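Local atomic coordinates of transcriptional regulator, LacI family (Arthrobacter sp., PDB entry 4RKR), a protein that probably regulates transcription in response to a sugar effector, and here holds lactose, a galactose joined beta-1,4 to glucose, between the two lobes of its sensor domain. Residues A[93-98]-A[255-260]; A[133-138]-A[147-152]; A[171-176]-A[200-205]. All blocks are in the same frame, centred on the assembly; numbering follows the deposited sequence.

Contact 1: A[93-98]-A[255-260]; sequences PLIVLD and ELLVGL. With GLC (alpha-D-glucopyranose), chain E; GAL (beta-D-galactopyranose), chain B.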
# COMPACT_ATOMS: atom_id res chain seq x y z
N PRO A 93 -11.18 12.69 -21.88
CA PRO A 93 -11.84 11.47 -21.43
C PRO A 93 -11.64 11.12 -19.98
O PRO A 93 -10.52 11.18 -19.45
CB PRO A 93 -11.21 10.36 -22.31
CG PRO A 93 -10.03 10.96 -22.93
CD PRO A 93 -10.26 12.43 -23.00
N LEU A 94 -12.75 10.76 -19.35
CA LEU A 94 -12.76 10.18 -18.04
C LEU A 94 -13.08 8.70 -18.18
O LEU A 94 -14.06 8.33 -18.84
CB LEU A 94 -13.84 10.82 -17.17
CG LEU A 94 -14.01 10.22 -15.77
CD1 LEU A 94 -12.71 10.36 -14.98
CD2 LEU A 94 -15.16 10.90 -15.03
N ILE A 95 -12.26 7.88 -17.54
CA ILE A 95 -12.53 6.47 -17.40
C ILE A 95 -12.71 6.20 -15.93
O ILE A 95 -11.76 6.38 -15.15
CB ILE A 95 -11.34 5.65 -17.89
CG1 ILE A 95 -11.11 5.95 -19.38
CG2 ILE A 95 -11.60 4.16 -17.66
CD1 ILE A 95 -9.85 5.35 -19.93
N VAL A 96 -13.93 5.80 -15.55
CA VAL A 96 -14.28 5.54 -14.14
C VAL A 96 -14.34 4.05 -13.88
O VAL A 96 -14.65 3.28 -14.78
CB VAL A 96 -15.64 6.16 -13.73
CG1 VAL A 96 -15.64 7.66 -13.94
CG2 VAL A 96 -16.80 5.54 -14.48
N LEU A 97 -14.04 3.65 -12.64
CA LEU A 97 -14.15 2.24 -12.23
C LEU A 97 -15.23 2.05 -11.19
O LEU A 97 -15.48 2.91 -10.34
CB LEU A 97 -12.83 1.71 -11.68
CG LEU A 97 -11.81 1.44 -12.78
CD1 LEU A 97 -10.89 2.63 -12.97
CD2 LEU A 97 -11.00 0.19 -12.50
N ASP A 98 -15.91 0.91 -11.32
CA ASP A 98 -16.76 0.38 -10.27
C ASP A 98 -17.85 1.34 -9.82
O ASP A 98 -18.16 1.40 -8.64
CB ASP A 98 -15.87 0.00 -9.08
CG ASP A 98 -16.46 -1.08 -8.21
OD1 ASP A 98 -17.50 -1.71 -8.55
OD2 ASP A 98 -15.87 -1.29 -7.14
N GLU A 255 -5.77 0.64 -22.20
CA GLU A 255 -6.17 0.32 -23.57
C GLU A 255 -7.43 1.05 -23.96
O GLU A 255 -7.56 1.53 -25.07
CB GLU A 255 -6.34 -1.19 -23.78
CG GLU A 255 -5.00 -1.91 -23.82
CD GLU A 255 -5.09 -3.38 -24.16
OE1 GLU A 255 -6.20 -3.87 -24.46
OE2 GLU A 255 -4.02 -4.03 -24.13
N LEU A 256 -8.38 1.15 -23.03
CA LEU A 256 -9.61 1.86 -23.31
C LEU A 256 -9.32 3.33 -23.58
O LEU A 256 -9.88 3.95 -24.50
CB LEU A 256 -10.55 1.70 -22.13
CG LEU A 256 -11.88 2.42 -22.21
CD1 LEU A 256 -12.60 2.08 -23.50
CD2 LEU A 256 -12.74 2.06 -21.00
N LEU A 257 -8.43 3.90 -22.79
CA LEU A 257 -8.03 5.28 -22.97
C LEU A 257 -7.35 5.46 -24.33
O LEU A 257 -7.55 6.46 -25.02
CB LEU A 257 -7.08 5.70 -21.85
CG LEU A 257 -6.71 7.17 -21.85
CD1 LEU A 257 -7.96 8.04 -22.01
CD2 LEU A 257 -5.93 7.50 -20.58
N VAL A 258 -6.55 4.49 -24.72
CA VAL A 258 -5.90 4.60 -26.02
C VAL A 258 -6.95 4.67 -27.14
O VAL A 258 -6.86 5.50 -28.05
CB VAL A 258 -4.87 3.48 -26.24
CG1 VAL A 258 -4.35 3.50 -27.68
CG2 VAL A 258 -3.72 3.62 -25.23
N GLY A 259 -7.96 3.81 -27.05
CA GLY A 259 -9.06 3.78 -28.00
C GLY A 259 -9.81 5.09 -28.05
O GLY A 259 -10.20 5.55 -29.14
N LEU A 260 -10.02 5.69 -26.88
CA LEU A 260 -10.77 6.95 -26.78
C LEU A 260 -9.97 8.11 -27.34
O LEU A 260 -10.52 8.95 -28.07
CB LEU A 260 -11.16 7.25 -25.33
CG LEU A 260 -12.30 6.37 -24.80
CD1 LEU A 260 -12.30 6.29 -23.29
CD2 LEU A 260 -13.65 6.85 -25.29
C1 GLC E . -17.83 2.61 -5.14
C2 GLC E . -17.81 1.13 -5.51
C3 GLC E . -17.08 0.30 -4.47
C4 GLC E . -15.70 0.87 -4.26
C5 GLC E . -15.83 2.32 -3.82
C6 GLC E . -14.45 2.93 -3.58
O1 GLC E . -18.69 2.81 -4.01
O2 GLC E . -19.14 0.60 -5.59
O3 GLC E . -17.04 -1.07 -4.88
O4 GLC E . -15.06 0.11 -3.23
O5 GLC E . -16.53 3.10 -4.79
O6 GLC E . -14.58 4.35 -3.42
C1 GAL B . -13.80 -0.41 -3.60
C2 GAL B . -13.17 -1.13 -2.41
C3 GAL B . -11.85 -1.79 -2.82
C4 GAL B . -12.04 -2.64 -4.06
C5 GAL B . -12.73 -1.84 -5.16
C6 GAL B . -13.01 -2.74 -6.36
O2 GAL B . -12.92 -0.17 -1.39
O3 GAL B . -11.33 -2.65 -1.79
O4 GAL B . -12.83 -3.78 -3.73
O5 GAL B . -13.97 -1.30 -4.70
O6 GAL B . -13.30 -1.91 -7.48

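Contact 2: A[133-138]-A[147-152]; sequences YLEAGS and PCTVRG. With GAL (beta-D-galactopyranose), chain B; GLC (alpha-D-glucopyranose), chain E.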
# COMPACT_ATOMS: atom_id res chain seq x y z
N TYR A 133 -22.01 -12.78 6.19
CA TYR A 133 -21.39 -11.83 5.25
C TYR A 133 -21.10 -10.52 5.97
O TYR A 133 -21.95 -9.99 6.69
CB TYR A 133 -22.25 -11.57 4.02
CG TYR A 133 -21.73 -10.44 3.16
CD1 TYR A 133 -20.70 -10.65 2.24
CD2 TYR A 133 -22.27 -9.17 3.27
CE1 TYR A 133 -20.23 -9.60 1.45
CE2 TYR A 133 -21.81 -8.12 2.49
CZ TYR A 133 -20.80 -8.34 1.60
OH TYR A 133 -20.37 -7.28 0.84
N LEU A 134 -19.87 -10.02 5.79
CA LEU A 134 -19.45 -8.75 6.37
C LEU A 134 -19.44 -7.64 5.31
O LEU A 134 -18.60 -7.62 4.41
CB LEU A 134 -18.08 -8.89 7.02
CG LEU A 134 -17.45 -7.59 7.54
CD1 LEU A 134 -18.37 -6.85 8.50
CD2 LEU A 134 -16.12 -7.91 8.20
N GLU A 135 -20.39 -6.72 5.45
CA GLU A 135 -20.63 -5.60 4.55
C GLU A 135 -19.84 -4.41 5.05
O GLU A 135 -19.71 -4.22 6.27
CB GLU A 135 -22.13 -5.25 4.63
CG GLU A 135 -22.62 -4.12 3.74
CD GLU A 135 -22.65 -4.51 2.28
OE1 GLU A 135 -21.56 -4.77 1.74
OE2 GLU A 135 -23.75 -4.56 1.69
N ALA A 136 -19.33 -3.60 4.13
CA ALA A 136 -18.75 -2.29 4.51
C ALA A 136 -19.90 -1.29 4.65
O ALA A 136 -20.73 -1.17 3.75
CB ALA A 136 -17.77 -1.83 3.46
N GLY A 137 -19.96 -0.58 5.77
CA GLY A 137 -21.06 0.36 5.98
C GLY A 137 -21.14 0.89 7.39
O GLY A 137 -20.18 0.84 8.15
N SER A 138 -22.32 1.41 7.73
CA SER A 138 -22.55 2.03 9.04
C SER A 138 -23.33 1.11 9.98
O SER A 138 -24.47 0.77 9.70
CB SER A 138 -23.30 3.35 8.85
OG SER A 138 -23.85 3.81 10.07
N PRO A 147 -28.33 -5.36 3.20
CA PRO A 147 -27.11 -5.05 2.43
C PRO A 147 -27.22 -3.77 1.60
O PRO A 147 -28.17 -3.63 0.82
CB PRO A 147 -26.95 -6.26 1.50
CG PRO A 147 -28.09 -7.18 1.78
CD PRO A 147 -29.12 -6.42 2.55
N CYS A 148 -26.26 -2.86 1.76
CA CYS A 148 -26.28 -1.56 1.09
C CYS A 148 -25.42 -1.47 -0.18
O CYS A 148 -25.76 -0.70 -1.08
CB CYS A 148 -25.89 -0.45 2.07
SG CYS A 148 -24.72 -0.97 3.33
N THR A 149 -24.32 -2.23 -0.27
CA THR A 149 -23.44 -2.18 -1.46
C THR A 149 -23.88 -3.11 -2.58
O THR A 149 -24.74 -3.97 -2.41
CB THR A 149 -21.97 -2.52 -1.14
OG1 THR A 149 -21.83 -3.91 -0.81
CG2 THR A 149 -21.46 -1.65 -0.00
N VAL A 150 -23.25 -2.94 -3.74
CA VAL A 150 -23.61 -3.70 -4.91
C VAL A 150 -23.25 -5.16 -4.74
O VAL A 150 -24.09 -6.03 -4.93
CB VAL A 150 -22.92 -3.15 -6.18
CG1 VAL A 150 -23.12 -4.10 -7.36
CG2 VAL A 150 -23.45 -1.75 -6.49
N ARG A 151 -21.99 -5.42 -4.39
CA ARG A 151 -21.56 -6.80 -4.15
C ARG A 151 -22.30 -7.37 -2.93
O ARG A 151 -22.63 -8.55 -2.90
CB ARG A 151 -20.04 -6.89 -3.97
CG ARG A 151 -19.52 -6.28 -2.68
CD ARG A 151 -18.01 -6.21 -2.66
NE ARG A 151 -17.50 -5.02 -3.34
CZ ARG A 151 -16.23 -4.61 -3.30
NH1 ARG A 151 -15.32 -5.29 -2.60
NH2 ARG A 151 -15.87 -3.51 -3.96
N GLY A 152 -22.56 -6.51 -1.95
CA GLY A 152 -23.34 -6.87 -0.77
C GLY A 152 -24.70 -7.41 -1.17
O GLY A 152 -25.10 -8.47 -0.71
C1 GAL B . -13.80 -0.41 -3.60
C2 GAL B . -13.17 -1.13 -2.41
C3 GAL B . -11.85 -1.79 -2.82
C4 GAL B . -12.04 -2.64 -4.06
C5 GAL B . -12.73 -1.84 -5.16
C6 GAL B . -13.01 -2.74 -6.36
O2 GAL B . -12.92 -0.17 -1.39
O3 GAL B . -11.33 -2.65 -1.79
O4 GAL B . -12.83 -3.78 -3.73
O5 GAL B . -13.97 -1.30 -4.70
O6 GAL B . -13.30 -1.91 -7.48
C1 GLC E . -17.83 2.61 -5.14
C2 GLC E . -17.81 1.13 -5.51
C3 GLC E . -17.08 0.30 -4.47
C4 GLC E . -15.70 0.87 -4.26
C5 GLC E . -15.83 2.32 -3.82
C6 GLC E . -14.45 2.93 -3.58
O1 GLC E . -18.69 2.81 -4.01
O2 GLC E . -19.14 0.60 -5.59
O3 GLC E . -17.04 -1.07 -4.88
O4 GLC E . -15.06 0.11 -3.23
O5 GLC E . -16.53 3.10 -4.79
O6 GLC E . -14.58 4.35 -3.42

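Contact 3: A[171-176]-A[200-205]; sequences AEETAE and DLMAAG. With GAL (beta-D-galactopyranose), chain B.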
# COMPACT_ATOMS: atom_id res chain seq x y z
N ALA A 171 -19.71 -3.27 9.11
CA ALA A 171 -18.71 -2.45 9.77
C ALA A 171 -18.11 -1.45 8.77
O ALA A 171 -18.33 -1.52 7.55
CB ALA A 171 -17.62 -3.32 10.37
N GLU A 172 -17.35 -0.52 9.32
CA GLU A 172 -16.66 0.49 8.56
C GLU A 172 -15.51 -0.23 7.88
O GLU A 172 -14.98 -1.20 8.41
CB GLU A 172 -16.16 1.60 9.50
CG GLU A 172 -16.01 2.97 8.88
CD GLU A 172 -15.31 3.95 9.80
OE1 GLU A 172 -14.35 3.55 10.50
OE2 GLU A 172 -15.72 5.14 9.82
N GLU A 173 -15.13 0.24 6.70
CA GLU A 173 -14.19 -0.49 5.86
C GLU A 173 -12.74 -0.32 6.35
O GLU A 173 -11.92 0.30 5.70
CB GLU A 173 -14.36 -0.03 4.42
CG GLU A 173 -13.53 -0.77 3.38
CD GLU A 173 -13.79 -0.28 1.96
OE1 GLU A 173 -14.75 0.50 1.73
OE2 GLU A 173 -13.04 -0.69 1.06
N THR A 174 -12.45 -0.88 7.52
CA THR A 174 -11.08 -0.97 8.01
C THR A 174 -10.89 -2.35 8.63
O THR A 174 -11.86 -3.05 8.90
CB THR A 174 -10.75 0.13 9.03
OG1 THR A 174 -11.54 -0.05 10.21
CG2 THR A 174 -11.03 1.50 8.44
N ALA A 175 -9.63 -2.75 8.82
CA ALA A 175 -9.31 -4.03 9.42
C ALA A 175 -9.81 -4.08 10.85
O ALA A 175 -10.48 -5.03 11.25
CB ALA A 175 -7.80 -4.27 9.38
N GLU A 176 -9.48 -3.03 11.62
CA GLU A 176 -9.87 -2.94 13.01
C GLU A 176 -11.38 -2.89 13.18
O GLU A 176 -11.93 -3.56 14.04
CB GLU A 176 -9.24 -1.70 13.66
CG GLU A 176 -9.75 -1.38 15.06
CD GLU A 176 -9.34 -2.41 16.11
OE1 GLU A 176 -8.64 -3.39 15.77
OE2 GLU A 176 -9.71 -2.24 17.30
N ASP A 200 -10.55 -7.81 1.03
CA ASP A 200 -9.41 -8.46 1.70
C ASP A 200 -8.96 -7.70 2.94
O ASP A 200 -8.59 -8.33 3.94
CB ASP A 200 -8.23 -8.65 0.73
CG ASP A 200 -8.50 -9.69 -0.33
OD1 ASP A 200 -9.58 -10.31 -0.29
OD2 ASP A 200 -7.65 -9.89 -1.23
N LEU A 201 -9.02 -6.38 2.90
CA LEU A 201 -8.69 -5.58 4.09
C LEU A 201 -9.56 -5.95 5.29
O LEU A 201 -9.04 -6.21 6.36
CB LEU A 201 -8.83 -4.08 3.81
CG LEU A 201 -8.47 -3.16 4.98
CD1 LEU A 201 -7.04 -3.41 5.47
CD2 LEU A 201 -8.67 -1.72 4.58
N MET A 202 -10.89 -5.95 5.10
CA MET A 202 -11.83 -6.29 6.16
C MET A 202 -11.63 -7.76 6.57
O MET A 202 -11.69 -8.11 7.75
CB MET A 202 -13.30 -6.01 5.74
CG MET A 202 -13.63 -4.54 5.41
SD MET A 202 -15.36 -4.26 5.05
CE MET A 202 -15.96 -3.97 6.69
N ALA A 203 -11.39 -8.63 5.60
CA ALA A 203 -11.09 -10.03 5.89
C ALA A 203 -9.94 -10.19 6.89
O ALA A 203 -10.00 -11.04 7.77
CB ALA A 203 -10.78 -10.80 4.61
N ALA A 204 -8.91 -9.37 6.75
CA ALA A 204 -7.76 -9.44 7.65
C ALA A 204 -8.17 -9.15 9.09
O ALA A 204 -7.62 -9.72 10.04
CB ALA A 204 -6.67 -8.47 7.20
N GLY A 205 -9.15 -8.27 9.27
CA GLY A 205 -9.73 -8.05 10.59
C GLY A 205 -10.44 -9.29 11.12
O GLY A 205 -10.37 -9.61 12.31
C1 GAL B . -13.80 -0.41 -3.60
C2 GAL B . -13.17 -1.13 -2.41
C3 GAL B . -11.85 -1.79 -2.82
C4 GAL B . -12.04 -2.64 -4.06
C5 GAL B . -12.73 -1.84 -5.16
C6 GAL B . -13.01 -2.74 -6.36
O2 GAL B . -12.92 -0.17 -1.39
O3 GAL B . -11.33 -2.65 -1.79
O4 GAL B . -12.83 -3.78 -3.73
O5 GAL B . -13.97 -1.30 -4.70
O6 GAL B . -13.30 -1.91 -7.48

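Contact 1: A[93-98]-A[255-260]
Ile95 and Pro93 pack on Leu256, Leu257 and Leu260, and the joint between them is made entirely of aliphatic carbon. With its chain extended (chi2 172°), Ile95 carries CD1 as far as the helix, where it comes to 3.4 Å from Leu257 CB, tighter than ordinary van der Waals contact. The other carbons of Ile95 serve different neighbours: CG2 lies 4.1 Å from Leu256 CD2, the two side chains pointing opposite ways as they pass, and CG1 meets Leu260 CD1 at 4.1 Å. Pro93 adds its ring carbon CG, 3.7 Å from Leu257 CD1, the proline ring and the leucine set nearly perpendicular.

The arrangement illustrates the alpha/beta layering of the type I periplasmic-binding-protein fold. Strand 94-97 lies between parallel strands 73-76 and 106-110, and the segment 255-260 of helix 246-262 runs roughly antiparallel to it (153° between the two short segments), the axes 9.5 Å apart at closest approach. Leu257 also touches Ala73 and Leu256 touches Ile108, while Leu94 and Val96 pack against helix 82-89.

Polar chemistry begins where the strand ends. Asp98 OD2 accepts hydrogen bonds from O3 of the glucose at 2.6 Å and O6 of the galactose at 2.7 Å, and is also hydrogen-bonded to Tyr112 OH, so three hydroxyl groups grip one carboxylate oxygen.

Contact 2: A[133-138]-A[147-152]
Glu135 reaches from its strand to Thr149 and Cys148 at the start of helix 150-162, and hydrogen bonds carry most of the contact. Its chain, bent at chi2 (72°), brings the carboxylate against the helix start. Thr149 OG1 donates to Glu135 OE1 over 2.7 Å on the syn side, somewhat out of the carboxylate plane, while Tyr133 OH donates to the same OE1 over 2.9 Å from the opposite face. Glu135 OE2 takes a nearly straight bond (164°) from Thr149 N at 3.1 Å, coming from above the plane, and a weak one from Cys148 N. Thr149 is the N-cap residue: its OG1 also accepts from Gly152 N at 2.9 Å. Two hydroxyls and the backbone N-H groups at the helix start, all turned on one carboxylate, would probably favour its charged form.

Strand 131-136, helix 150-162 and the parallel neighbouring strand 166-171 form a beta-alpha-beta crossover, and this contact ties its first strand to its helix. Close packing does the rest. Gly152 CA lies 3.4 Å from Glu135 OE2, and a beta carbon there would collide with that oxygen. Cys148 SG rests 3.8 Å from Glu135 CG.

Sugar recognition follows from the same helix start. Arg151 bonds GAL O4 through both NH1 and NH2, and its NH2 also reaches GLC O3 at 2.9 Å; Phe198 supports the guanidinium by a cation-pi contact and through its carbonyl oxygen, which bonds NH1.

Contact 3: A[171-176]-A[200-205]
Met202 packs against the bend formed by Ala171, Glu172 and Glu173, its chain turned at chi3 (88°) to bring the methyl against two backbone carbonyls. Met202 CE lies 3.4 Å from Glu172 O and 3.5 Å from Ala171 O, and Met202 SD passes 4.0 Å from Glu173 CA. On this support Glu173 is held out towards the sugar: with CG anti to the backbone N (chi1 -175°) and the chain straight beyond it, OE2 accepts a short bond of 2.5 Å from O2 of the galactose. With an alanine in place of Met202, the loss of this thioether backing would probably leave a gap against the Ala171-Glu173 backbone and make the bend that carries Glu173 less firmly placed.

As in other periplasmic-binding-protein-like domains, the ligand meets residues that follow the C-terminal ends of parallel strands, here 166-171. Glu173 is the centre of an inverse gamma turn, closed by Thr174 N bonding Glu172 O at 2.7 Å. Thr174 then becomes the N-cap of helix 175-188, its OG1 bonded to Ala177 N.

Further out the two helices meet closely. Gly205 CA makes a CH...O contact of 3.2 Å with Ala175 O, where a side chain at Gly205 would clash, and Ala175 CB touches Leu201 CD1 at 4.1 Å. Leu234 of the second subunit packs on Ala175 and Ala204, placing this corner at the dimer interface.

How the contacts relate
The three contacts show one ligand read by parts built in different ways. Contact 1 is a buried, wholly aliphatic helix-on-sheet joint in one lobe, its centre about 27 and 30 Å from those of contacts 2 and 3. Those two are partly buried neighbours in the other lobe, centres about 12 Å apart, and share a sheet edge: Glu135 and Gly137 probably hydrogen-bond with Ala171, while Ala136 packs on Met202. Contact 2 relies on a carboxylate at a helix start, contact 3 on a thioether and close helix approach. Across the cleft, Asp98 and Arg151 form only a long, weak ion pair, with both sugar rings bonded to each.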